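Local coordinates for protein ribosomal RNA small subunit methyltransferase E (Legionella pneumophila, PDB 5O95) that probably methylates the N3 position of a specific uridine in 16S ribosomal RNA, using S-adenosyl-L-methionine as the methyl donor, at residues 97-102 against 110-115; 157-162 against 208-213; 183-188 against 216-221; 192-197 against 232-237. One frame throughout, in Å; residues are numbered along the deposited sequence.

How the contacts relate
All four contacts gather round one six-stranded parallel sheet of the SPOUT methyltransferase domain. Contacts 1 and 4 are wholly buried, and each sets a helix on a sheet strand mainly through apolar side chains; they also touch each other, Ser102 of contact 1 meeting Leu235 of contact 4, and both reach the second subunit. Contacts 2 and 3 are only partly buried. Contact 2 brings two short helices together near the edge strand 152-158, without a hydrogen bond between them, whereas contact 3, at the other edge strand 216-218, adds a tyrosine hydrogen bond to its apolar packing. Leu220 of contact 3 packs on Ala234 of contact 4.

Contact 1: 97-102 against 110-115; sequences MVMQKS and ITPLIT
Met99 and Ser102 of helix 94-104 both meet Ile110, at the start of strand 109-114, within the beta-alpha-beta unit formed by strand 82-88, this helix and strand 109-114. Helix and strand run nearly antiparallel, at 162°, as expected where a crossover helix returns the chain to the next parallel strand. Ile110 presents two branches to the helix. Its CG1 lies beside the backbone N (chi1 -54°) and carries CD1 on an extended arm to the hydroxyl of Ser102, with 3.4 Å between Ile110 CD1 and Ser102 OG. The other branch, CG2, faces the methionine, where Met99 CE approaches Ile110 CG2 to 3.9 Å.

Met99 leaves the helix obliquely to Ile110, and a bend at chi2 (-70°) turns its thioether end to the strand. The sulfur itself passes near both branches of the isoleucine, Met99 SD lying 4.1 Å from Ile110 CD1. Farther along the strand, Met99 CE also reaches the proline ring, at 4.4 Å from Pro112 CG. Leu153 of the neighbouring strand and Trp134 and Ile138 of helix 124-145 complete the apolar surroundings of the methionine. On another side of the helix, Lys101 forms a salt bridge with Glu228 of the second subunit.

Although Ser102 touches a methyl group, its buried hydroxyl has a polar partner one helical turn back: OG donates to Val98 O at 2.8 Å. That carbonyl also accepts the backbone N-H of Ser102, also at 2.8 Å, the two donors coming from opposite faces of its plane.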
loop_
_atom_site.group_PDB
_atom_site.type_symbol
_atom_site.label_atom_id
_atom_site.label_comp_id
_atom_site.label_asym_id
_atom_site.label_seq_id
_atom_site.Cartn_x
_atom_site.Cartn_y
_atom_site.Cartn_z
ATOM N N MET B 97 -4.929 -7.947 2.977
ATOM C CA MET B 97 -4.299 -6.635 2.920
ATOM C C MET B 97 -5.159 -5.655 2.136
ATOM O O MET B 97 -5.360 -4.507 2.571
ATOM C CB MET B 97 -2.914 -6.801 2.277
ATOM C CG MET B 97 -1.925 -5.739 2.653
ATOM S SD MET B 97 -1.227 -5.055 1.163
ATOM C CE MET B 97 -2.678 -4.266 0.512
ATOM N N VAL B 98 -5.709 -6.095 1.002
ATOM C CA VAL B 98 -6.551 -5.229 0.182
ATOM C C VAL B 98 -7.794 -4.802 0.944
ATOM O O VAL B 98 -8.218 -3.652 0.846
ATOM C CB VAL B 98 -6.922 -5.916 -1.142
ATOM C CG1 VAL B 98 -7.947 -5.108 -1.895
ATOM C CG2 VAL B 98 -5.670 -6.105 -2.005
ATOM N N MET B 99 -8.435 -5.742 1.653
ATOM C CA MET B 99 -9.590 -5.394 2.471
ATOM C C MET B 99 -9.245 -4.287 3.455
ATOM O O MET B 99 -10.004 -3.318 3.608
ATOM C CB MET B 99 -10.086 -6.629 3.226
ATOM C CG MET B 99 -10.681 -7.714 2.331
ATOM S SD MET B 99 -12.252 -7.215 1.606
ATOM C CE MET B 99 -12.401 -8.455 0.301
ATOM N N GLN B 100 -8.133 -4.431 4.178
ATOM C CA GLN B 100 -7.792 -3.433 5.197
ATOM C C GLN B 100 -7.469 -2.082 4.566
ATOM O O GLN B 100 -8.011 -1.040 4.970
ATOM C CB GLN B 100 -6.621 -3.937 6.040
ATOM C CG GLN B 100 -6.114 -2.909 7.033
ATOM C CD GLN B 100 -4.927 -3.399 7.827
ATOM O OE1 GLN B 100 -3.779 -3.202 7.429
ATOM N NE2 GLN B 100 -5.195 -4.039 8.962
ATOM N N LYS B 101 -6.591 -2.074 3.574
ATOM C CA LYS B 101 -6.122 -0.811 3.036
ATOM C C LYS B 101 -7.159 -0.128 2.151
ATOM O O LYS B 101 -7.145 1.109 2.061
ATOM C CB LYS B 101 -4.792 -1.048 2.316
ATOM C CG LYS B 101 -3.707 -1.504 3.338
ATOM C CD LYS B 101 -2.292 -1.344 2.888
ATOM C CE LYS B 101 -1.372 -1.793 4.024
ATOM N NZ LYS B 101 -1.844 -1.292 5.355
ATOM N N SER B 102 -8.030 -0.883 1.474
ATOM C CA SER B 102 -9.039 -0.218 0.660
ATOM C C SER B 102 -10.043 0.505 1.551
ATOM O O SER B 102 -10.501 1.601 1.219
ATOM C CB SER B 102 -9.723 -1.196 -0.289
ATOM O OG SER B 102 -10.489 -2.150 0.420
ATOM N N ILE B 110 -16.713 -3.252 -2.154
ATOM C CA ILE B 110 -15.681 -4.206 -2.559
ATOM C C ILE B 110 -16.369 -5.485 -3.008
ATOM O O ILE B 110 -17.162 -6.047 -2.250
ATOM C CB ILE B 110 -14.719 -4.547 -1.404
ATOM C CG1 ILE B 110 -14.123 -3.291 -0.788
ATOM C CG2 ILE B 110 -13.592 -5.459 -1.927
ATOM C CD1 ILE B 110 -13.576 -3.514 0.604
ATOM N N THR B 111 -16.025 -5.971 -4.203
ATOM C CA THR B 111 -16.488 -7.277 -4.685
ATOM C C THR B 111 -15.294 -8.190 -4.923
ATOM O O THR B 111 -14.426 -7.855 -5.744
ATOM C CB THR B 111 -17.291 -7.139 -5.990
ATOM O OG1 THR B 111 -18.484 -6.386 -5.748
ATOM C CG2 THR B 111 -17.658 -8.528 -6.547
ATOM N N PRO B 112 -15.181 -9.323 -4.235
ATOM C CA PRO B 112 -14.176 -10.319 -4.633
ATOM C C PRO B 112 -14.550 -10.853 -6.005
ATOM O O PRO B 112 -15.703 -11.182 -6.264
ATOM C CB PRO B 112 -14.298 -11.400 -3.547
ATOM C CG PRO B 112 -15.006 -10.705 -2.381
ATOM C CD PRO B 112 -15.930 -9.731 -3.039
ATOM N N LEU B 113 -13.569 -10.898 -6.902
ATOM C CA LEU B 113 -13.817 -11.185 -8.303
ATOM C C LEU B 113 -13.155 -12.501 -8.678
ATOM O O LEU B 113 -12.023 -12.773 -8.274
ATOM C CB LEU B 113 -13.252 -10.053 -9.168
ATOM C CG LEU B 113 -13.674 -10.004 -10.637
ATOM C CD1 LEU B 113 -15.192 -9.806 -10.778
ATOM C CD2 LEU B 113 -12.915 -8.903 -11.354
ATOM N N ILE B 114 -13.864 -13.316 -9.453
ATOM C CA ILE B 114 -13.314 -14.546 -10.016
ATOM C C ILE B 114 -13.168 -14.320 -11.505
ATOM O O ILE B 114 -14.136 -13.950 -12.182
ATOM C CB ILE B 114 -14.216 -15.755 -9.714
ATOM C CG1 ILE B 114 -14.494 -15.822 -8.209
ATOM C CG2 ILE B 114 -13.548 -17.024 -10.214
ATOM C CD1 ILE B 114 -15.670 -16.725 -7.850
ATOM N N THR B 115 -11.945 -14.499 -12.011
ATOM C CA THR B 115 -11.627 -14.335 -13.414
ATOM C C THR B 115 -10.886 -15.577 -13.879
ATOM O O THR B 115 -10.513 -16.439 -13.077
ATOM C CB THR B 115 -10.774 -13.080 -13.670
ATOM O OG1 THR B 115 -9.406 -13.358 -13.358
ATOM C CG2 THR B 115 -11.255 -11.912 -12.826
#

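Contact 2: 157-162 against 208-213; sequences VYLDQF and RLTSGH
Leu159 and Leu209 both hold CG anti to the backbone N (chi1 177° and -170°), and these torsions carry their branched ends across the gap between helices 159-165 and 204-212. Thr210 turns its methyl to the fork of Leu159: Thr210 CG2 lies 3.8 Å from Leu159 CD2 and 3.9 Å from Leu159 CD1, with the side chains crossing at about a right angle. Beside this pair, one branch of Leu209 presses on the start of the aspartate side chain, Leu209 CD2 coming within 3.5 Å of Asp160 CB, while the carboxylate leads away from the contact.

The two helices belong to the SPOUT domain: helix 159-165 follows directly on edge strand 152-158, and helix 204-212 precedes strand 216-218 at the other edge of the parallel sheet. Val163, one turn on in the first helix, extends the packing to Leu209, Thr210 and His213. Leu159 also packs inward on Leu113 and Ile195 of the sheet, and its side chain is about 7 Å, between nearest atoms, from Gly197, a residue seen to bind S-adenosyl-L-methionine. Past the end of the second helix, the imidazole of His213 folds back on the last turn, ND1 donating to Leu209 O at 2.8 Å with an N-H...O angle of 153°.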
loop_
_atom_site.group_PDB
_atom_site.type_symbol
_atom_site.label_atom_id
_atom_site.label_comp_id
_atom_site.label_asym_id
_atom_site.label_seq_id
_atom_site.Cartn_x
_atom_site.Cartn_y
_atom_site.Cartn_z
ATOM N N VAL B 157 -18.338 -12.698 -7.272
ATOM C CA VAL B 157 -18.987 -12.983 -8.547
ATOM C C VAL B 157 -17.913 -13.180 -9.607
ATOM O O VAL B 157 -16.771 -12.729 -9.462
ATOM C CB VAL B 157 -19.972 -11.884 -9.015
ATOM C CG1 VAL B 157 -21.160 -11.741 -8.052
ATOM C CG2 VAL B 157 -19.262 -10.557 -9.221
ATOM N N TYR B 158 -18.308 -13.861 -10.684
ATOM C CA TYR B 158 -17.444 -13.942 -11.853
ATOM C C TYR B 158 -17.467 -12.632 -12.629
ATOM O O TYR B 158 -18.380 -11.811 -12.506
ATOM C CB TYR B 158 -17.874 -15.090 -12.770
ATOM C CG TYR B 158 -17.500 -16.455 -12.247
ATOM C CD1 TYR B 158 -18.311 -17.119 -11.341
ATOM C CD2 TYR B 158 -16.324 -17.073 -12.647
ATOM C CE1 TYR B 158 -17.964 -18.364 -10.850
ATOM C CE2 TYR B 158 -15.971 -18.316 -12.166
ATOM C CZ TYR B 158 -16.791 -18.955 -11.267
ATOM O OH TYR B 158 -16.442 -20.195 -10.787
ATOM N N LEU B 159 -16.441 -12.453 -13.457
ATOM C CA LEU B 159 -16.266 -11.198 -14.176
ATOM C C LEU B 159 -17.485 -10.858 -15.031
ATOM O O LEU B 159 -17.866 -9.687 -15.135
ATOM C CB LEU B 159 -15.008 -11.283 -15.039
ATOM C CG LEU B 159 -14.688 -10.088 -15.939
ATOM C CD1 LEU B 159 -14.111 -8.911 -15.140
ATOM C CD2 LEU B 159 -13.736 -10.508 -17.041
ATOM N N ASP B 160 -18.099 -11.858 -15.668
ATOM C CA ASP B 160 -19.220 -11.556 -16.551
ATOM C C ASP B 160 -20.407 -10.991 -15.779
ATOM O O ASP B 160 -21.054 -10.041 -16.236
ATOM C CB ASP B 160 -19.624 -12.773 -17.391
ATOM C CG ASP B 160 -20.055 -13.958 -16.556
ATOM O OD1 ASP B 160 -19.812 -13.978 -15.335
ATOM O OD2 ASP B 160 -20.643 -14.891 -17.139
ATOM N N GLN B 161 -20.708 -11.557 -14.608
ATOM C CA GLN B 161 -21.749 -10.970 -13.768
ATOM C C GLN B 161 -21.380 -9.559 -13.332
ATOM O O GLN B 161 -22.234 -8.665 -13.310
ATOM C CB GLN B 161 -22.024 -11.846 -12.546
ATOM C CG GLN B 161 -23.126 -11.280 -11.674
ATOM C CD GLN B 161 -23.582 -12.236 -10.593
ATOM O OE1 GLN B 161 -23.002 -13.302 -10.402
ATOM N NE2 GLN B 161 -24.629 -11.850 -9.871
ATOM N N PHE B 162 -20.112 -9.328 -12.985
ATOM C CA PHE B 162 -19.735 -8.001 -12.513
ATOM C C PHE B 162 -19.927 -6.946 -13.595
ATOM O O PHE B 162 -20.488 -5.876 -13.337
ATOM C CB PHE B 162 -18.305 -7.974 -11.981
ATOM C CG PHE B 162 -17.925 -6.649 -11.420
ATOM C CD1 PHE B 162 -18.228 -6.327 -10.107
ATOM C CD2 PHE B 162 -17.293 -5.705 -12.216
ATOM C CE1 PHE B 162 -17.890 -5.082 -9.591
ATOM C CE2 PHE B 162 -16.961 -4.461 -11.710
ATOM C CZ PHE B 162 -17.262 -4.150 -10.398
ATOM N N ARG B 208 -12.852 -8.521 -24.358
ATOM C CA ARG B 208 -14.000 -8.249 -25.216
ATOM C C ARG B 208 -15.247 -8.024 -24.370
ATOM O O ARG B 208 -16.058 -7.133 -24.653
ATOM C CB ARG B 208 -14.177 -9.404 -26.203
ATOM C CG ARG B 208 -15.363 -9.291 -27.133
ATOM C CD ARG B 208 -15.230 -10.250 -28.322
ATOM N NE ARG B 208 -14.826 -11.604 -27.935
ATOM C CZ ARG B 208 -13.628 -12.132 -28.180
ATOM N NH1 ARG B 208 -12.703 -11.423 -28.815
ATOM N NH2 ARG B 208 -13.352 -13.372 -27.792
ATOM N N LEU B 209 -15.376 -8.781 -23.285
ATOM C CA LEU B 209 -16.522 -8.641 -22.396
ATOM C C LEU B 209 -16.457 -7.337 -21.607
ATOM O O LEU B 209 -17.452 -6.611 -21.505
ATOM C CB LEU B 209 -16.569 -9.842 -21.461
ATOM C CG LEU B 209 -17.804 -10.056 -20.598
ATOM C CD1 LEU B 209 -19.007 -10.404 -21.460
ATOM C CD2 LEU B 209 -17.490 -11.168 -19.637
ATOM N N THR B 210 -15.289 -7.019 -21.037
ATOM C CA THR B 210 -15.161 -5.782 -20.268
ATOM C C THR B 210 -15.307 -4.555 -21.165
ATOM O O THR B 210 -16.040 -3.616 -20.835
ATOM C CB THR B 210 -13.846 -5.751 -19.473
ATOM O OG1 THR B 210 -12.718 -5.726 -20.366
ATOM C CG2 THR B 210 -13.733 -6.968 -18.547
ATOM N N SER B 211 -14.631 -4.547 -22.316
ATOM C CA SER B 211 -14.725 -3.390 -23.202
ATOM C C SER B 211 -16.125 -3.248 -23.791
ATOM O O SER B 211 -16.611 -2.127 -23.976
ATOM C CB SER B 211 -13.658 -3.451 -24.301
ATOM O OG SER B 211 -13.789 -4.614 -25.097
ATOM N N GLY B 212 -16.794 -4.369 -24.073
ATOM C CA GLY B 212 -18.166 -4.318 -24.555
ATOM C C GLY B 212 -19.148 -3.777 -23.539
ATOM O O GLY B 212 -20.235 -3.326 -23.917
ATOM N N HIS B 213 -18.799 -3.818 -22.257
ATOM C CA HIS B 213 -19.612 -3.196 -21.222
ATOM C C HIS B 213 -19.090 -1.831 -20.800
ATOM O O HIS B 213 -19.508 -1.317 -19.758
ATOM C CB HIS B 213 -19.758 -4.117 -20.010
ATOM C CG HIS B 213 -20.608 -5.316 -20.272
ATOM N ND1 HIS B 213 -20.187 -6.364 -21.058
ATOM C CD2 HIS B 213 -21.858 -5.632 -19.857
ATOM C CE1 HIS B 213 -21.142 -7.276 -21.121
ATOM N NE2 HIS B 213 -22.165 -6.855 -20.402
#

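Contact 3: 183-188 against 216-221; sequences RDYPVQ and LPLSLG
Around the ring of Tyr185, two groups lie at the edge, near the ring plane: the carbonyl oxygen of Pro217 and a methyl of Leu218. The methyl meets the CE2 side, with Leu218 CD1 at 4.1 Å from Tyr185 CE2. Leu216 comes obliquely to the CE1 side, its CD1 at 3.5 Å and its CB at 3.6 Å from Tyr185 CE1. Three successive residues of the second segment thus line the tyrosine, two through their side chains and the middle one mainly through its backbone.

The phenol closes the contact with a hydrogen bond, Tyr185 OH donating to Pro217 O at 2.6 Å. The bond is short but not aligned with a lone pair, since the hydroxyl stands above the carbonyl plane, 42° out of it, with a C=O...O angle of 131°. With CG anti to the carbonyl carbon (chi1 -66°), the ring extends toward strand 216-218. The tyrosine side chain also touches Leu172 and Lys180.

Just after the tyrosine the chain makes an inverse gamma turn centred on Pro186, closed by Val187 N bonding to Tyr185 O at 2.9 Å. Through Tyr185 the loop before strand 191-196 is tied to edge strand 216-218, shortly before Leu220 and Gly221, both seen to bind S-adenosyl-L-methionine, consistent with the cofactor-binding loops of the SPOUT trefoil knot.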
loop_
_atom_site.group_PDB
_atom_site.type_symbol
_atom_site.label_atom_id
_atom_site.label_comp_id
_atom_site.label_asym_id
_atom_site.label_seq_id
_atom_site.Cartn_x
_atom_site.Cartn_y
_atom_site.Cartn_z
ATOM N N ARG B 183 -5.287 11.022 -16.127
ATOM C CA ARG B 183 -5.546 12.352 -16.662
ATOM C C ARG B 183 -6.551 12.345 -17.802
ATOM O O ARG B 183 -7.118 13.397 -18.112
ATOM C CB ARG B 183 -4.240 12.976 -17.159
ATOM C CG ARG B 183 -3.213 13.192 -16.065
ATOM C CD ARG B 183 -1.974 13.898 -16.614
ATOM N NE ARG B 183 -1.362 14.746 -15.589
ATOM C CZ ARG B 183 -0.344 14.367 -14.827
ATOM N NH1 ARG B 183 0.185 13.160 -14.987
ATOM N NH2 ARG B 183 0.146 15.192 -13.911
ATOM N N ASP B 184 -6.775 11.200 -18.443
ATOM C CA ASP B 184 -7.644 11.124 -19.613
ATOM C C ASP B 184 -9.057 10.672 -19.278
ATOM O O ASP B 184 -9.873 10.523 -20.194
ATOM C CB ASP B 184 -7.055 10.164 -20.647
ATOM C CG ASP B 184 -5.655 10.549 -21.059
ATOM O OD1 ASP B 184 -5.432 11.739 -21.366
ATOM O OD2 ASP B 184 -4.774 9.663 -21.049
ATOM N N TYR B 185 -9.361 10.436 -18.006
ATOM C CA TYR B 185 -10.693 9.987 -17.638
ATOM C C TYR B 185 -11.337 10.980 -16.682
ATOM O O TYR B 185 -10.643 11.609 -15.878
ATOM C CB TYR B 185 -10.637 8.609 -16.965
ATOM C CG TYR B 185 -10.169 7.526 -17.899
ATOM C CD1 TYR B 185 -10.879 7.234 -19.058
ATOM C CD2 TYR B 185 -9.014 6.800 -17.631
ATOM C CE1 TYR B 185 -10.452 6.251 -19.930
ATOM C CE2 TYR B 185 -8.580 5.813 -18.504
ATOM C CZ TYR B 185 -9.314 5.538 -19.638
ATOM O OH TYR B 185 -8.891 4.561 -20.513
ATOM N N PRO B 186 -12.668 11.135 -16.739
ATOM C CA PRO B 186 -13.392 12.056 -15.833
ATOM C C PRO B 186 -13.573 11.457 -14.443
ATOM O O PRO B 186 -14.656 10.995 -14.044
ATOM C CB PRO B 186 -14.720 12.259 -16.573
ATOM C CG PRO B 186 -14.963 10.936 -17.236
ATOM C CD PRO B 186 -13.579 10.485 -17.700
ATOM N N VAL B 187 -12.483 11.439 -13.675
ATOM C CA VAL B 187 -12.500 10.896 -12.320
ATOM C C VAL B 187 -13.099 11.964 -11.412
ATOM O O VAL B 187 -12.429 12.921 -11.021
ATOM C CB VAL B 187 -11.112 10.452 -11.853
ATOM C CG1 VAL B 187 -11.209 9.837 -10.471
ATOM C CG2 VAL B 187 -10.495 9.457 -12.846
ATOM N N GLN B 188 -14.373 11.799 -11.078
ATOM C CA GLN B 188 -15.138 12.772 -10.315
ATOM C C GLN B 188 -16.382 12.073 -9.802
ATOM O O GLN B 188 -16.772 11.030 -10.336
ATOM C CB GLN B 188 -15.537 13.958 -11.197
ATOM C CG GLN B 188 -16.363 13.561 -12.394
ATOM C CD GLN B 188 -16.462 14.676 -13.411
ATOM O OE1 GLN B 188 -15.450 15.171 -13.905
ATOM N NE2 GLN B 188 -17.687 15.087 -13.720
ATOM N N LEU B 216 -13.037 0.963 -19.361
ATOM C CA LEU B 216 -11.962 1.629 -20.085
ATOM C C LEU B 216 -10.619 1.338 -19.426
ATOM O O LEU B 216 -10.509 1.383 -18.197
ATOM C CB LEU B 216 -12.200 3.139 -20.079
ATOM C CG LEU B 216 -13.538 3.583 -20.677
ATOM C CD1 LEU B 216 -13.694 5.095 -20.614
ATOM C CD2 LEU B 216 -13.709 3.083 -22.100
ATOM N N PRO B 217 -9.577 1.062 -20.215
ATOM C CA PRO B 217 -8.311 0.571 -19.637
ATOM C C PRO B 217 -7.484 1.679 -19.006
ATOM O O PRO B 217 -7.259 2.728 -19.612
ATOM C CB PRO B 217 -7.581 -0.031 -20.845
ATOM C CG PRO B 217 -8.156 0.683 -22.043
ATOM C CD PRO B 217 -9.600 0.981 -21.683
ATOM N N LEU B 218 -7.014 1.423 -17.787
ATOM C CA LEU B 218 -6.227 2.377 -17.016
ATOM C C LEU B 218 -4.822 1.832 -16.808
ATOM O O LEU B 218 -4.641 0.639 -16.551
ATOM C CB LEU B 218 -6.883 2.578 -15.652
ATOM C CG LEU B 218 -6.186 3.520 -14.678
ATOM C CD1 LEU B 218 -6.206 4.934 -15.229
ATOM C CD2 LEU B 218 -6.898 3.467 -13.324
ATOM N N SER B 219 -3.824 2.702 -16.942
ATOM C CA SER B 219 -2.457 2.356 -16.589
ATOM C C SER B 219 -2.077 3.027 -15.279
ATOM O O SER B 219 -2.683 4.024 -14.865
ATOM C CB SER B 219 -1.470 2.807 -17.676
ATOM O OG SER B 219 -1.554 4.211 -17.896
ATOM N N LEU B 220 -1.040 2.475 -14.639
ATOM C CA LEU B 220 -0.489 3.022 -13.405
ATOM C C LEU B 220 1.041 2.914 -13.435
ATOM O O LEU B 220 1.662 2.336 -12.546
ATOM C CB LEU B 220 -1.068 2.354 -12.158
ATOM C CG LEU B 220 -2.533 2.675 -11.838
ATOM C CD1 LEU B 220 -3.035 1.783 -10.702
ATOM C CD2 LEU B 220 -2.764 4.156 -11.496
ATOM N N GLY B 221 1.645 3.487 -14.479
ATOM C CA GLY B 221 3.088 3.528 -14.611
ATOM C C GLY B 221 3.709 2.349 -15.340
ATOM O O GLY B 221 3.045 1.372 -15.700
#

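Contact 4: 192-197 against 232-237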
loop_
_atom_site.group_PDB
_atom_site.type_symbol
_atom_site.label_atom_id
_atom_site.label_comp_id
_atom_site.label_asym_id
_atom_site.label_seq_id
_atom_site.Cartn_x
_atom_site.Cartn_y
_atom_site.Cartn_z
ATOM N N VAL B 192 -17.316 5.298 -9.358
ATOM C CA VAL B 192 -16.406 4.660 -10.303
ATOM C C VAL B 192 -16.327 3.185 -9.946
ATOM O O VAL B 192 -16.254 2.824 -8.767
ATOM C CB VAL B 192 -15.025 5.356 -10.306
ATOM C CG1 VAL B 192 -14.441 5.420 -8.915
ATOM C CG2 VAL B 192 -14.056 4.657 -11.262
ATOM N N ALA B 193 -16.367 2.333 -10.972
ATOM C CA ALA B 193 -16.107 0.907 -10.822
ATOM C C ALA B 193 -14.700 0.656 -11.338
ATOM O O ALA B 193 -14.326 1.176 -12.391
ATOM C CB ALA B 193 -17.116 0.065 -11.605
ATOM N N LEU B 194 -13.909 -0.073 -10.562
ATOM C CA LEU B 194 -12.525 -0.369 -10.919
ATOM C C LEU B 194 -12.302 -1.863 -10.802
ATOM O O LEU B 194 -12.464 -2.432 -9.718
ATOM C CB LEU B 194 -11.570 0.351 -9.964
ATOM C CG LEU B 194 -10.089 0.016 -10.075
ATOM C CD1 LEU B 194 -9.542 0.515 -11.399
ATOM C CD2 LEU B 194 -9.357 0.627 -8.879
ATOM N N ILE B 195 -11.893 -2.482 -11.908
ATOM C CA ILE B 195 -11.549 -3.898 -11.953
ATOM C C ILE B 195 -10.035 -4.029 -11.862
ATOM O O ILE B 195 -9.307 -3.495 -12.706
ATOM C CB ILE B 195 -12.053 -4.549 -13.248
ATOM C CG1 ILE B 195 -13.580 -4.509 -13.301
ATOM C CG2 ILE B 195 -11.575 -6.003 -13.317
ATOM C CD1 ILE B 195 -14.159 -5.070 -14.565
ATOM N N ILE B 196 -9.562 -4.749 -10.849
ATOM C CA ILE B 196 -8.165 -5.165 -10.754
ATOM C C ILE B 196 -8.143 -6.667 -10.945
ATOM O O ILE B 196 -8.746 -7.403 -10.153
ATOM C CB ILE B 196 -7.579 -4.803 -9.390
ATOM C CG1 ILE B 196 -7.847 -3.323 -9.133
ATOM C CG2 ILE B 196 -6.100 -5.193 -9.313
ATOM C CD1 ILE B 196 -6.737 -2.609 -8.541
ATOM N N GLY B 197 -7.465 -7.122 -12.001
ATOM C CA GLY B 197 -7.370 -8.531 -12.286
ATOM C C GLY B 197 -6.227 -9.207 -11.561
ATOM O O GLY B 197 -5.499 -8.602 -10.772
ATOM N N ILE B 232 -4.183 -0.569 -4.000
ATOM C CA ILE B 232 -4.062 0.594 -3.124
ATOM C C ILE B 232 -3.532 1.802 -3.897
ATOM O O ILE B 232 -3.926 2.938 -3.631
ATOM C CB ILE B 232 -3.261 0.241 -1.860
ATOM C CG1 ILE B 232 -3.859 -1.012 -1.194
ATOM C CG2 ILE B 232 -3.325 1.395 -0.845
ATOM C CD1 ILE B 232 -5.426 -1.073 -1.166
ATOM N N THR B 233 -2.661 1.588 -4.884
ATOM C CA THR B 233 -2.218 2.682 -5.740
ATOM C C THR B 233 -3.371 3.262 -6.555
ATOM O O THR B 233 -3.503 4.490 -6.680
ATOM C CB THR B 233 -1.117 2.141 -6.684
ATOM O OG1 THR B 233 0.014 1.749 -5.885
ATOM C CG2 THR B 233 -0.702 3.177 -7.726
ATOM N N ALA B 234 -4.221 2.405 -7.117
ATOM C CA ALA B 234 -5.334 2.898 -7.918
ATOM C C ALA B 234 -6.312 3.692 -7.056
ATOM O O ALA B 234 -6.767 4.771 -7.448
ATOM C CB ALA B 234 -6.064 1.716 -8.573
ATOM N N LEU B 235 -6.655 3.157 -5.886
ATOM C CA LEU B 235 -7.560 3.881 -4.997
ATOM C C LEU B 235 -6.980 5.226 -4.590
ATOM O O LEU B 235 -7.706 6.228 -4.525
ATOM C CB LEU B 235 -7.877 3.055 -3.760
ATOM C CG LEU B 235 -8.714 1.805 -4.025
ATOM C CD1 LEU B 235 -8.964 1.082 -2.755
ATOM C CD2 LEU B 235 -10.015 2.181 -4.695
ATOM N N SER B 236 -5.673 5.274 -4.316
ATOM C CA SER B 236 -5.044 6.547 -3.945
ATOM C C SER B 236 -5.129 7.548 -5.086
ATOM O O SER B 236 -5.427 8.730 -4.879
ATOM C CB SER B 236 -3.571 6.305 -3.589
ATOM O OG SER B 236 -3.384 5.428 -2.494
ATOM N N VAL B 237 -4.816 7.098 -6.303
ATOM C CA VAL B 237 -4.819 8.009 -7.437
ATOM C C VAL B 237 -6.235 8.478 -7.739
ATOM O O VAL B 237 -6.466 9.663 -7.992
ATOM C CB VAL B 237 -4.156 7.350 -8.659
ATOM C CG1 VAL B 237 -4.339 8.226 -9.888
ATOM C CG2 VAL B 237 -2.680 7.080 -8.395
#
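Strand 191-196, an inner strand of the parallel sheet of the SPOUT domain, packs here against helix 227-242 through Leu194 and Ala234. The strand runs into Gly197, which has been seen to bind S-adenosyl-L-methionine, and this places the contact close to the cofactor site. Leu194 and Ile196, two residues apart, both point toward the helix, and both meet the single methyl group of Ala234. Leu194 has CG anti to the backbone N (chi1 172°), which extends its CD2 branch to the helix surface; Leu194 CD2 and Ala234 CB are 3.5 Å apart, closer than two methyl carbons normally sit, so the packing is tight here. Ile196 comes less close, with its CD1 at 4.4 Å from Ala234 CB. On the helix side only a methyl group intervenes, and the CA atoms of Leu194 and Ala234 are 8.4 Å apart.

Elsewhere on the helix, Ser236 turns its hydroxyl back along the chain, OG donating to Ile232 O at 2.8 Å. The same carbonyl accepts the backbone N-H of Ser236 at 3.0 Å, from the opposite face of its plane, and thus takes two bonds from one residue. Ser236 OG is also hydrogen-bonded to Thr233 of the second subunit, so this part of the helix belongs to the dimer interface as well as to the core.

Within the subunit, Ile196 packs between Leu85 of strand 82-88 and Leu174 of strand 170-174, Leu220 packs on Thr233 of the helix, and helix 94-104 lies alongside, with Met97 and Lys101 touching Ile232.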